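Local coordinates for protein neuraminidase (Influenza A virus, PDB 4GDI) that is a tetrameric neuraminidase-like surface protein of a bat influenza virus, assigned by family to sialic acid removal, though its putative active site has diverged, at residues N168-I176 against W187-E198; T212-R222 against M258-G269. One frame throughout, in Å; residues are numbered along the deposited sequence.

Contact 1: residues N168-I176 against W187-E198; sequences NVNQSVHRI and WKQLNTTGINFE. With NAG (2-acetamido-2-deoxy-beta-D-glucopyranose), chain P; NAG (2-acetamido-2-deoxy-beta-D-glucopyranose), chain G; FUC (alpha-L-fucopyranose), chain B.
The outer hairpin of a four-stranded propeller blade, strands 173-180 and 183-189, runs here into the chain that leads to the next blade. Ile176 and Lys188 form an antiparallel hydrogen-bonded pair, with Ile176 N 2.9 Å from Lys188 O; Arg175 and Gln189 are the adjoining non-hydrogen-bonded pair. The extended chain of Arg175 slants across Gln189 and grips its amide oxygen side-on: Gln189 OE1 accepts from NE of Arg175 at 3.0 Å, on a lone pair, and from NH2 at 3.2 Å, both within the guanidinium plane. One face of the same guanidinium lies on the six-membered ring of Trp187, planes 11° apart, a cation-pi stack whose modelled separation is doubtfully short. Tyr177 also stacks on Trp187.

Within strand 173-180, His174 turns its ring onto the returning chain. Its CG stands beside the backbone N (chi1 -51°), which directs the ring toward Phe197; CB of Phe197 sits over the ring centre of His174 at 3.9 Å, a CH-pi contact. The two ring nitrogens are held by serines: ND1 by Ser164, and NE2 of His174 by OG of Ser172 at 2.7 Å. Asn196 ND2 then donates to Ser172 OG at 2.8 Å, in its own amide plane, and to the anti lone pair of Glu198 OE2; Arg146 pairs with the other carboxylate oxygen. A water links His174 N, Leu190 O and Thr192 OG1. Asn170 and Asn191 both carry N-linked sugars. A hairpin closing an antiparallel blade, followed by a hydrogen-bonded connection to the next blade, belongs to the beta-propeller fold.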
loop_
_atom_site.group_PDB
_atom_site.type_symbol
_atom_site.label_atom_id
_atom_site.label_comp_id
_atom_site.label_asym_id
_atom_site.label_seq_id
_atom_site.Cartn_x
_atom_site.Cartn_y
_atom_site.Cartn_z
ATOM N N ASN A 168 0.958 -43.554 -6.718
ATOM C CA ASN A 168 0.840 -44.259 -5.446
ATOM C C ASN A 168 2.038 -44.102 -4.525
ATOM O O ASN A 168 3.184 -44.218 -4.953
ATOM C CB ASN A 168 0.580 -45.741 -5.707
ATOM C CG ASN A 168 -0.662 -45.962 -6.540
ATOM O OD1 ASN A 168 -0.597 -46.528 -7.629
ATOM N ND2 ASN A 168 -1.803 -45.494 -6.036
ATOM N N VAL A 169 1.756 -43.869 -3.246
ATOM C CA VAL A 169 2.809 -43.664 -2.265
ATOM C C VAL A 169 3.707 -44.892 -2.108
ATOM O O VAL A 169 4.793 -44.783 -1.536
ATOM C CB VAL A 169 2.242 -43.280 -0.887
ATOM C CG1 VAL A 169 1.368 -42.039 -0.993
ATOM C CG2 VAL A 169 1.472 -44.443 -0.271
ATOM N N ASN A 170 3.264 -46.051 -2.603
ATOM C CA ASN A 170 4.063 -47.276 -2.498
ATOM C C ASN A 170 4.965 -47.508 -3.702
ATOM O O ASN A 170 5.742 -48.459 -3.734
ATOM C CB ASN A 170 3.189 -48.514 -2.222
ATOM C CG ASN A 170 2.196 -48.812 -3.339
ATOM O OD1 ASN A 170 2.367 -48.376 -4.478
ATOM N ND2 ASN A 170 1.154 -49.583 -3.009
ATOM N N GLN A 171 4.876 -46.627 -4.690
ATOM C CA GLN A 171 5.868 -46.615 -5.761
ATOM C C GLN A 171 6.105 -45.194 -6.273
ATOM O O GLN A 171 5.985 -44.918 -7.467
ATOM C CB GLN A 171 5.453 -47.549 -6.901
ATOM C CG GLN A 171 3.992 -47.445 -7.277
ATOM C CD GLN A 171 3.604 -48.423 -8.367
ATOM O OE1 GLN A 171 4.459 -48.932 -9.097
ATOM N NE2 GLN A 171 2.309 -48.698 -8.479
ATOM N N SER A 172 6.455 -44.297 -5.358
ATOM C CA SER A 172 6.678 -42.903 -5.714
ATOM C C SER A 172 8.054 -42.691 -6.319
ATOM O O SER A 172 8.987 -43.453 -6.065
ATOM C CB SER A 172 6.503 -42.012 -4.487
ATOM O OG SER A 172 7.336 -42.437 -3.427
ATOM N N VAL A 173 8.174 -41.643 -7.128
ATOM C CA VAL A 173 9.451 -41.263 -7.717
ATOM C C VAL A 173 9.810 -39.861 -7.213
ATOM O O VAL A 173 8.943 -39.005 -7.103
ATOM C CB VAL A 173 9.380 -41.296 -9.255
ATOM C CG1 VAL A 173 10.686 -40.814 -9.870
ATOM C CG2 VAL A 173 9.056 -42.709 -9.729
ATOM N N HIS A 174 11.081 -39.650 -6.883
ATOM C CA HIS A 174 11.536 -38.376 -6.332
ATOM C C HIS A 174 12.817 -37.947 -7.026
ATOM O O HIS A 174 13.759 -38.719 -7.151
ATOM C CB HIS A 174 11.733 -38.508 -4.823
ATOM C CG HIS A 174 10.542 -39.083 -4.135
ATOM N ND1 HIS A 174 9.404 -38.343 -3.880
ATOM C CD2 HIS A 174 10.266 -40.344 -3.732
ATOM C CE1 HIS A 174 8.500 -39.114 -3.312
ATOM N NE2 HIS A 174 9.000 -40.336 -3.203
ATOM N N ARG A 175 12.815 -36.718 -7.523
ATOM C CA ARG A 175 13.951 -36.180 -8.247
ATOM C C ARG A 175 14.408 -34.850 -7.652
ATOM O O ARG A 175 13.584 -34.038 -7.230
ATOM C CB ARG A 175 13.550 -35.927 -9.698
ATOM C CG ARG A 175 13.207 -37.167 -10.480
ATOM C CD ARG A 175 12.861 -36.815 -11.914
ATOM N NE ARG A 175 12.765 -38.008 -12.741
ATOM C CZ ARG A 175 12.570 -38.000 -14.054
ATOM N NH1 ARG A 175 12.448 -36.847 -14.709
ATOM N NH2 ARG A 175 12.503 -39.153 -14.711
ATOM N N ILE A 176 15.721 -34.632 -7.629
ATOM C CA ILE A 176 16.264 -33.309 -7.389
ATOM C C ILE A 176 16.399 -32.616 -8.731
ATOM O O ILE A 176 16.993 -33.168 -9.662
ATOM C CB ILE A 176 17.666 -33.349 -6.778
ATOM C CG1 ILE A 176 17.669 -34.146 -5.485
ATOM C CG2 ILE A 176 18.152 -31.916 -6.521
ATOM C CD1 ILE A 176 19.059 -34.396 -4.941
ATOM N N TRP A 187 18.878 -32.947 -13.634
ATOM C CA TRP A 187 18.140 -33.531 -12.543
ATOM C C TRP A 187 18.689 -34.914 -12.250
ATOM O O TRP A 187 19.383 -35.519 -13.071
ATOM C CB TRP A 187 16.641 -33.564 -12.851
ATOM C CG TRP A 187 16.285 -34.261 -14.128
ATOM C CD1 TRP A 187 16.144 -33.696 -15.358
ATOM C CD2 TRP A 187 16.009 -35.653 -14.292
ATOM N NE1 TRP A 187 15.807 -34.651 -16.284
ATOM C CE2 TRP A 187 15.716 -35.863 -15.652
ATOM C CE3 TRP A 187 15.985 -36.744 -13.421
ATOM C CZ2 TRP A 187 15.399 -37.114 -16.160
ATOM C CZ3 TRP A 187 15.671 -37.985 -13.925
ATOM C CH2 TRP A 187 15.384 -38.163 -15.282
ATOM N N LYS A 188 18.386 -35.395 -11.056
ATOM C CA LYS A 188 18.910 -36.651 -10.577
ATOM C C LYS A 188 17.741 -37.368 -9.904
ATOM O O LYS A 188 17.091 -36.817 -9.020
ATOM C CB LYS A 188 20.061 -36.363 -9.606
ATOM C CG LYS A 188 20.483 -37.509 -8.695
ATOM C CD LYS A 188 21.238 -38.575 -9.432
ATOM C CE LYS A 188 22.733 -38.500 -9.156
ATOM N NZ LYS A 188 23.375 -37.327 -9.811
ATOM N N GLN A 189 17.422 -38.570 -10.364
ATOM C CA GLN A 189 16.369 -39.337 -9.713
ATOM C C GLN A 189 16.981 -40.024 -8.506
ATOM O O GLN A 189 17.984 -40.702 -8.626
ATOM C CB GLN A 189 15.753 -40.353 -10.679
ATOM C CG GLN A 189 14.495 -41.032 -10.160
ATOM C CD GLN A 189 13.663 -41.633 -11.288
ATOM O OE1 GLN A 189 13.222 -40.925 -12.204
ATOM N NE2 GLN A 189 13.454 -42.944 -11.231
ATOM N N LEU A 190 16.406 -39.800 -7.332
ATOM C CA LEU A 190 16.901 -40.424 -6.112
ATOM C C LEU A 190 16.512 -41.904 -6.060
ATOM O O LEU A 190 15.421 -42.271 -6.484
ATOM C CB LEU A 190 16.302 -39.723 -4.896
ATOM C CG LEU A 190 16.565 -38.227 -4.824
ATOM C CD1 LEU A 190 15.871 -37.629 -3.605
ATOM C CD2 LEU A 190 18.047 -37.982 -4.798
ATOM N N ASN A 191 17.390 -42.745 -5.522
ATOM C CA ASN A 191 17.022 -44.130 -5.226
ATOM C C ASN A 191 16.279 -44.206 -3.898
ATOM O O ASN A 191 16.884 -44.188 -2.825
ATOM C CB ASN A 191 18.250 -45.060 -5.223
ATOM C CG ASN A 191 17.886 -46.509 -4.880
ATOM O OD1 ASN A 191 16.706 -46.841 -4.738
ATOM N ND2 ASN A 191 18.900 -47.366 -4.732
ATOM N N THR A 192 14.958 -44.286 -3.977
ATOM C CA THR A 192 14.101 -44.302 -2.792
ATOM C C THR A 192 13.347 -45.634 -2.655
ATOM O O THR A 192 12.268 -45.711 -2.045
ATOM C CB THR A 192 13.086 -43.139 -2.834
ATOM O OG1 THR A 192 12.334 -43.195 -4.057
ATOM C CG2 THR A 192 13.817 -41.792 -2.743
ATOM N N THR A 193 13.949 -46.685 -3.195
ATOM C CA THR A 193 13.387 -48.034 -3.104
ATOM C C THR A 193 13.071 -48.398 -1.657
ATOM O O THR A 193 13.928 -48.322 -0.783
ATOM C CB THR A 193 14.360 -49.071 -3.708
ATOM O OG1 THR A 193 14.541 -48.795 -5.103
ATOM C CG2 THR A 193 13.825 -50.487 -3.547
ATOM N N GLY A 194 11.821 -48.765 -1.399
ATOM C CA GLY A 194 11.416 -49.182 -0.069
ATOM C C GLY A 194 10.854 -48.083 0.814
ATOM O O GLY A 194 10.411 -48.346 1.933
ATOM N N ILE A 195 10.862 -46.845 0.328
ATOM C CA ILE A 195 10.314 -45.744 1.107
ATOM C C ILE A 195 9.509 -44.787 0.235
ATOM O O ILE A 195 9.397 -44.981 -0.967
ATOM C CB ILE A 195 11.421 -44.938 1.853
ATOM C CG1 ILE A 195 12.236 -44.082 0.874
ATOM C CG2 ILE A 195 12.323 -45.866 2.644
ATOM C CD1 ILE A 195 13.112 -43.030 1.566
ATOM N N ASN A 196 8.969 -43.752 0.873
ATOM C CA ASN A 196 8.243 -42.670 0.221
ATOM C C ASN A 196 8.797 -41.369 0.809
ATOM O O ASN A 196 9.092 -41.320 2.001
ATOM C CB ASN A 196 6.738 -42.821 0.508
ATOM C CG ASN A 196 5.918 -41.640 0.043
ATOM O OD1 ASN A 196 5.260 -40.978 0.840
ATOM N ND2 ASN A 196 5.927 -41.390 -1.250
ATOM N N PHE A 197 8.943 -40.336 -0.016
ATOM C CA PHE A 197 9.630 -39.100 0.394
ATOM C C PHE A 197 8.923 -37.835 -0.106
ATOM O O PHE A 197 9.410 -37.162 -1.024
ATOM C CB PHE A 197 11.072 -39.106 -0.132
ATOM C CG PHE A 197 12.011 -38.199 0.645
ATOM C CD1 PHE A 197 12.037 -36.828 0.410
ATOM C CD2 PHE A 197 12.868 -38.727 1.617
ATOM C CE1 PHE A 197 12.897 -35.998 1.134
ATOM C CE2 PHE A 197 13.724 -37.903 2.341
ATOM C CZ PHE A 197 13.739 -36.537 2.101
ATOM N N GLU A 198 7.768 -37.535 0.486
ATOM C CA GLU A 198 6.953 -36.383 0.107
ATOM C C GLU A 198 7.263 -35.171 0.992
ATOM O O GLU A 198 7.859 -35.302 2.063
ATOM C CB GLU A 198 5.458 -36.704 0.261
ATOM C CG GLU A 198 4.984 -37.967 -0.470
ATOM C CD GLU A 198 4.973 -37.831 -1.977
ATOM O OE1 GLU A 198 4.782 -36.707 -2.498
ATOM O OE2 GLU A 198 5.149 -38.865 -2.650
HETATM C C1 NAG P . 0.063 -49.440 -3.947
HETATM C C2 NAG P . -0.334 -50.778 -4.572
HETATM C C3 NAG P . -1.462 -50.581 -5.572
HETATM C C4 NAG P . -2.626 -49.983 -4.799
HETATM C C5 NAG P . -2.179 -48.629 -4.251
HETATM C C6 NAG P . -3.319 -47.875 -3.560
HETATM C C7 NAG P . 1.062 -52.731 -4.908
HETATM C C8 NAG P . 1.302 -53.635 -6.082
HETATM N N2 NAG P . 0.791 -51.456 -5.189
HETATM O O3 NAG P . -1.825 -51.804 -6.172
HETATM O O4 NAG P . -3.763 -49.867 -5.626
HETATM O O5 NAG P . -1.070 -48.794 -3.378
HETATM O O6 NAG P . -3.720 -48.497 -2.357
HETATM O O7 NAG P . 1.114 -53.174 -3.760
HETATM C C1 NAG G . 18.478 -48.559 -4.027
HETATM C C2 NAG G . 19.722 -49.412 -4.236
HETATM C C3 NAG G . 19.708 -50.721 -3.444
HETATM C C4 NAG G . 19.229 -50.501 -2.011
HETATM C C5 NAG G . 18.004 -49.582 -1.973
HETATM C C6 NAG G . 17.579 -49.289 -0.536
HETATM C C7 NAG G . 21.130 -49.272 -6.163
HETATM C C8 NAG G . 21.322 -49.492 -7.637
HETATM N N2 NAG G . 19.970 -49.663 -5.642
HETATM O O3 NAG G . 21.052 -51.116 -3.403
HETATM O O4 NAG G . 18.943 -51.741 -1.397
HETATM O O5 NAG G . 18.317 -48.371 -2.635
HETATM O O6 NAG G . 18.687 -48.741 0.147
HETATM O O7 NAG G . 22.016 -48.749 -5.480
HETATM C C1 FUC B . 18.286 -48.221 1.426
HETATM C C2 FUC B . 19.482 -47.487 2.018
HETATM C C3 FUC B . 19.810 -46.301 1.120
HETATM C C4 FUC B . 18.581 -45.406 1.076
HETATM C C5 FUC B . 17.383 -46.195 0.548
HETATM C C6 FUC B . 16.116 -45.337 0.557
HETATM O O2 FUC B . 20.572 -48.372 2.059
HETATM O O3 FUC B . 20.917 -45.587 1.612
HETATM O O4 FUC B . 18.311 -44.961 2.387
HETATM O O5 FUC B . 17.177 -47.346 1.350
HETATM O O HOH W 1 10.095 -44.530 -3.729
HETATM O O HOH W 2 12.736 -41.912 -6.592
#

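Contact 2: residues T212-R222 against M258-G269; sequences TGTNLWNDAKR and MAQEKGEGGIQG. With CA (calcium ion), chain R; NO3 (nitrate ion), chain C.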
loop_
_atom_site.group_PDB
_atom_site.type_symbol
_atom_site.label_atom_id
_atom_site.label_comp_id
_atom_site.label_asym_id
_atom_site.label_seq_id
_atom_site.Cartn_x
_atom_site.Cartn_y
_atom_site.Cartn_z
ATOM N N THR A 212 14.167 -32.719 5.099
ATOM C CA THR A 212 13.420 -33.730 5.811
ATOM C C THR A 212 12.211 -34.070 4.981
ATOM O O THR A 212 11.552 -33.177 4.447
ATOM C CB THR A 212 12.928 -33.265 7.169
ATOM O OG1 THR A 212 14.037 -32.856 7.962
ATOM C CG2 THR A 212 12.199 -34.438 7.890
ATOM N N GLY A 213 11.951 -35.364 4.855
ATOM C CA GLY A 213 10.796 -35.861 4.132
ATOM C C GLY A 213 9.667 -36.326 5.035
ATOM O O GLY A 213 9.783 -36.339 6.267
ATOM N N THR A 214 8.551 -36.675 4.406
ATOM C CA THR A 214 7.431 -37.305 5.093
ATOM C C THR A 214 7.126 -38.587 4.334
ATOM O O THR A 214 6.895 -38.558 3.126
ATOM C CB THR A 214 6.216 -36.398 5.114
ATOM O OG1 THR A 214 6.488 -35.249 5.922
ATOM C CG2 THR A 214 4.965 -37.141 5.695
ATOM N N ASN A 215 7.192 -39.718 5.025
ATOM C CA ASN A 215 6.893 -41.006 4.411
ATOM C C ASN A 215 5.430 -41.358 4.669
ATOM O O ASN A 215 5.056 -41.672 5.791
ATOM C CB ASN A 215 7.813 -42.102 4.968
ATOM C CG ASN A 215 7.663 -43.432 4.240
ATOM O OD1 ASN A 215 6.585 -43.774 3.755
ATOM N ND2 ASN A 215 8.747 -44.187 4.169
ATOM N N LEU A 216 4.614 -41.300 3.619
ATOM C CA LEU A 216 3.168 -41.499 3.740
ATOM C C LEU A 216 2.773 -42.971 3.591
ATOM O O LEU A 216 1.596 -43.334 3.694
ATOM C CB LEU A 216 2.444 -40.687 2.662
ATOM C CG LEU A 216 2.554 -39.166 2.750
ATOM C CD1 LEU A 216 1.733 -38.514 1.628
ATOM C CD2 LEU A 216 2.097 -38.663 4.106
ATOM N N TRP A 217 3.771 -43.808 3.352
ATOM C CA TRP A 217 3.559 -45.203 3.007
ATOM C C TRP A 217 3.775 -46.126 4.203
ATOM O O TRP A 217 2.823 -46.723 4.713
ATOM C CB TRP A 217 4.517 -45.582 1.882
ATOM C CG TRP A 217 4.531 -47.020 1.545
ATOM C CD1 TRP A 217 3.587 -47.951 1.868
ATOM C CD2 TRP A 217 5.545 -47.711 0.811
ATOM N NE1 TRP A 217 3.944 -49.177 1.372
ATOM C CE2 TRP A 217 5.146 -49.061 0.722
ATOM C CE3 TRP A 217 6.756 -47.323 0.219
ATOM C CZ2 TRP A 217 5.913 -50.022 0.075
ATOM C CZ3 TRP A 217 7.511 -48.274 -0.431
ATOM C CH2 TRP A 217 7.090 -49.614 -0.498
ATOM N N ASN A 218 5.025 -46.229 4.649
ATOM C CA ASN A 218 5.407 -47.247 5.616
ATOM C C ASN A 218 6.414 -46.785 6.666
ATOM O O ASN A 218 7.269 -47.572 7.072
ATOM C CB ASN A 218 6.021 -48.424 4.862
ATOM C CG ASN A 218 7.181 -48.001 3.988
ATOM O OD1 ASN A 218 7.599 -46.834 4.013
ATOM N ND2 ASN A 218 7.715 -48.938 3.209
ATOM N N ASP A 219 6.340 -45.532 7.109
ATOM C CA ASP A 219 7.276 -45.067 8.135
ATOM C C ASP A 219 6.726 -43.919 8.931
ATOM O O ASP A 219 6.150 -42.977 8.384
ATOM C CB ASP A 219 8.629 -44.663 7.520
ATOM C CG ASP A 219 9.772 -44.641 8.538
ATOM O OD1 ASP A 219 9.547 -44.860 9.752
ATOM O OD2 ASP A 219 10.925 -44.384 8.117
ATOM N N ALA A 220 6.949 -43.991 10.241
ATOM C CA ALA A 220 6.571 -42.931 11.151
ATOM C C ALA A 220 7.814 -42.160 11.605
ATOM O O ALA A 220 7.706 -41.152 12.293
ATOM C CB ALA A 220 5.810 -43.516 12.359
ATOM N N LYS A 221 8.993 -42.644 11.231
ATOM C CA LYS A 221 10.178 -41.802 11.316
ATOM C C LYS A 221 10.155 -40.962 10.051
ATOM O O LYS A 221 9.465 -41.310 9.085
ATOM C CB LYS A 221 11.463 -42.634 11.385
ATOM C CG LYS A 221 11.866 -43.044 12.800
ATOM C CD LYS A 221 13.008 -44.053 12.770
ATOM C CE LYS A 221 13.423 -44.458 14.185
ATOM N NZ LYS A 221 14.627 -45.331 14.174
ATOM N N ARG A 222 10.886 -39.856 10.051
ATOM C CA ARG A 222 10.998 -39.041 8.838
ATOM C C ARG A 222 12.328 -39.343 8.188
ATOM O O ARG A 222 13.362 -39.220 8.830
ATOM C CB ARG A 222 10.910 -37.559 9.177
ATOM C CG ARG A 222 9.614 -37.175 9.849
ATOM C CD ARG A 222 9.571 -35.688 10.115
ATOM N NE ARG A 222 8.309 -35.250 10.695
ATOM C CZ ARG A 222 7.187 -35.082 9.998
ATOM N NH1 ARG A 222 7.167 -35.345 8.703
ATOM N NH2 ARG A 222 6.079 -34.659 10.603
ATOM N N MET A 258 13.379 -48.339 10.375
ATOM C CA MET A 258 12.121 -47.636 10.189
ATOM C C MET A 258 11.134 -47.959 11.306
ATOM O O MET A 258 11.129 -49.066 11.838
ATOM C CB MET A 258 11.523 -48.027 8.840
ATOM C CG MET A 258 12.373 -47.569 7.671
ATOM S SD MET A 258 11.941 -48.290 6.078
ATOM C CE MET A 258 10.330 -47.590 5.800
ATOM N N ALA A 259 10.318 -46.972 11.667
ATOM C CA ALA A 259 9.235 -47.164 12.627
ATOM C C ALA A 259 7.949 -47.445 11.858
ATOM O O ALA A 259 7.217 -46.533 11.477
ATOM C CB ALA A 259 9.083 -45.931 13.489
ATOM N N GLN A 260 7.669 -48.715 11.615
ATOM C CA GLN A 260 6.563 -49.058 10.738
ATOM C C GLN A 260 5.200 -49.004 11.424
ATOM O O GLN A 260 4.183 -48.949 10.741
ATOM C CB GLN A 260 6.806 -50.417 10.091
ATOM C CG GLN A 260 8.254 -50.580 9.651
ATOM C CD GLN A 260 8.404 -51.254 8.301
ATOM O OE1 GLN A 260 8.303 -50.605 7.254
ATOM N NE2 GLN A 260 8.669 -52.559 8.318
ATOM N N GLU A 261 5.166 -48.976 12.755
ATOM C CA GLU A 261 3.878 -48.871 13.453
ATOM C C GLU A 261 3.189 -47.557 13.080
ATOM O O GLU A 261 3.686 -46.473 13.396
ATOM C CB GLU A 261 4.038 -48.961 14.980
ATOM C CG GLU A 261 2.690 -49.062 15.716
ATOM C CD GLU A 261 2.791 -48.874 17.232
ATOM O OE1 GLU A 261 3.917 -48.749 17.765
ATOM O OE2 GLU A 261 1.727 -48.841 17.893
ATOM N N LYS A 262 2.045 -47.671 12.407
ATOM C CA LYS A 262 1.259 -46.518 11.966
ATOM C C LYS A 262 2.073 -45.618 11.040
ATOM O O LYS A 262 1.995 -44.393 11.111
ATOM C CB LYS A 262 0.728 -45.739 13.162
ATOM C CG LYS A 262 -0.378 -46.498 13.907
ATOM C CD LYS A 262 -0.498 -46.063 15.353
ATOM C CE LYS A 262 -1.532 -44.961 15.531
ATOM N NZ LYS A 262 -1.522 -44.425 16.925
ATOM N N GLY A 263 2.835 -46.247 10.159
ATOM C CA GLY A 263 3.701 -45.528 9.245
ATOM C C GLY A 263 2.933 -44.948 8.076
ATOM O O GLY A 263 3.418 -44.043 7.396
ATOM N N GLU A 264 1.733 -45.470 7.836
ATOM C CA GLU A 264 0.923 -44.997 6.727
ATOM C C GLU A 264 0.403 -43.616 7.071
ATOM O O GLU A 264 0.104 -43.334 8.234
ATOM C CB GLU A 264 -0.245 -45.943 6.453
ATOM C CG GLU A 264 -0.932 -45.675 5.130
ATOM C CD GLU A 264 -2.117 -46.600 4.883
ATOM O OE1 GLU A 264 -2.300 -47.568 5.657
ATOM O OE2 GLU A 264 -2.868 -46.354 3.912
ATOM N N GLY A 265 0.292 -42.756 6.060
ATOM C CA GLY A 265 -0.106 -41.379 6.291
ATOM C C GLY A 265 1.033 -40.559 6.889
ATOM O O GLY A 265 2.153 -41.048 7.050
ATOM N N GLY A 266 0.744 -39.305 7.212
ATOM C CA GLY A 266 1.737 -38.427 7.777
ATOM C C GLY A 266 1.469 -36.970 7.465
ATOM O O GLY A 266 0.455 -36.612 6.853
ATOM N N ILE A 267 2.392 -36.122 7.897
ATOM C CA ILE A 267 2.217 -34.689 7.792
ATOM C C ILE A 267 3.590 -34.024 7.665
ATOM O O ILE A 267 4.556 -34.469 8.278
ATOM C CB ILE A 267 1.438 -34.152 9.003
ATOM C CG1 ILE A 267 0.969 -32.718 8.731
ATOM C CG2 ILE A 267 2.286 -34.260 10.259
ATOM C CD1 ILE A 267 -0.038 -32.179 9.726
ATOM N N GLN A 268 3.685 -32.997 6.819
ATOM C CA GLN A 268 4.959 -32.299 6.601
ATOM C C GLN A 268 5.591 -31.873 7.915
ATOM O O GLN A 268 4.927 -31.291 8.780
ATOM C CB GLN A 268 4.731 -31.063 5.725
ATOM C CG GLN A 268 6.010 -30.374 5.240
ATOM C CD GLN A 268 5.740 -29.495 4.024
ATOM O OE1 GLN A 268 4.624 -29.014 3.834
ATOM N NE2 GLN A 268 6.751 -29.301 3.197
ATOM N N GLY A 269 6.881 -32.158 8.054
ATOM C CA GLY A 269 7.634 -31.789 9.236
ATOM C C GLY A 269 9.138 -31.789 8.999
ATOM O O GLY A 269 9.606 -32.145 7.923
HETATM CA CA CA R . 4.219 -41.765 7.909
HETATM N N NO3 C . 1.096 -31.834 3.740
HETATM O O1 NO3 C . 2.071 -30.916 3.323
HETATM O O2 NO3 C . -0.012 -32.100 2.915
HETATM O O3 NO3 C . 1.229 -32.478 4.975
HETATM O O HOH W 3 8.464 -33.238 5.367
HETATM O O HOH W 4 3.155 -42.123 10.055
#
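Asn215, Asp219, Gly263 and Gly265 turn their backbone carbonyl oxygens onto one calcium ion. Asn215 O and Asp219 O of residues 212-222 lie 2.3 Å from the metal, Gly265 O at 2.4 Å and Gly263 O at 2.5 Å. Two further ligands are OD2 of Asp245 and a water, which donates to Lys262 O; the shared cation keeps the clustered carbonyl oxygens together.

The carboxylate of Asp219 has another task. CG lies opposite its backbone N across the first torsion (chi1 -160°), and OD1 of Asp219 receives Ala259 N at 3.0 Å and its own loop's Lys221 N from opposite faces of the carboxylate plane, the latter bond closing an Asx turn. Ala220 N returns a bond to Ala259 O at 2.8 Å. Gly265 N donates to Leu216 O, arriving from above the carbonyl plane. At the far end Arg222 grips a single acceptor end-on: its NH1 and NH2 each lie 2.8 Å from Ile267 O, within the guanidinium plane, while Gly269 CA covers one guanidinium face.

Packing fills the periphery. The bent end of Met258 brings CE against Asn218, 3.4 Å from its OD1, while CG of Met258 rests beside the Asp219 carboxylate. Leu216 CD2 lies against the backbone of Gly265 and Gly266; a side chain at Gly266 would crowd it and clash with Thr214 CG2. Methyl groups of Ala220 and Ala259 face each other loosely. Two loops laced round one calcium, mostly through main-chain oxygens and completed by Asp245 and a water, form the calcium site characteristic of influenza neuraminidases.

In the fold
Contact 1 closes before contact 2 opens along the chain, and their centres lie 14 Å apart on the same side of the chain's centre. Contact 1 belongs to the blade ending in strands 173-180 and 183-189; contact 2 starts on strand 208-214 of the following blade and pairs its exit loop with the long loop between strands 233-236 and 277-281. The two meet directly. Asn196 OD1 probably accepts from Leu216 N at 2.9 Å, and Glu198 O probably accepts from Thr214 N. The chain crossing between blades in contact 1 thus abuts the calcium loop of contact 2, so the metal site sits directly against the junction of successive propeller blades.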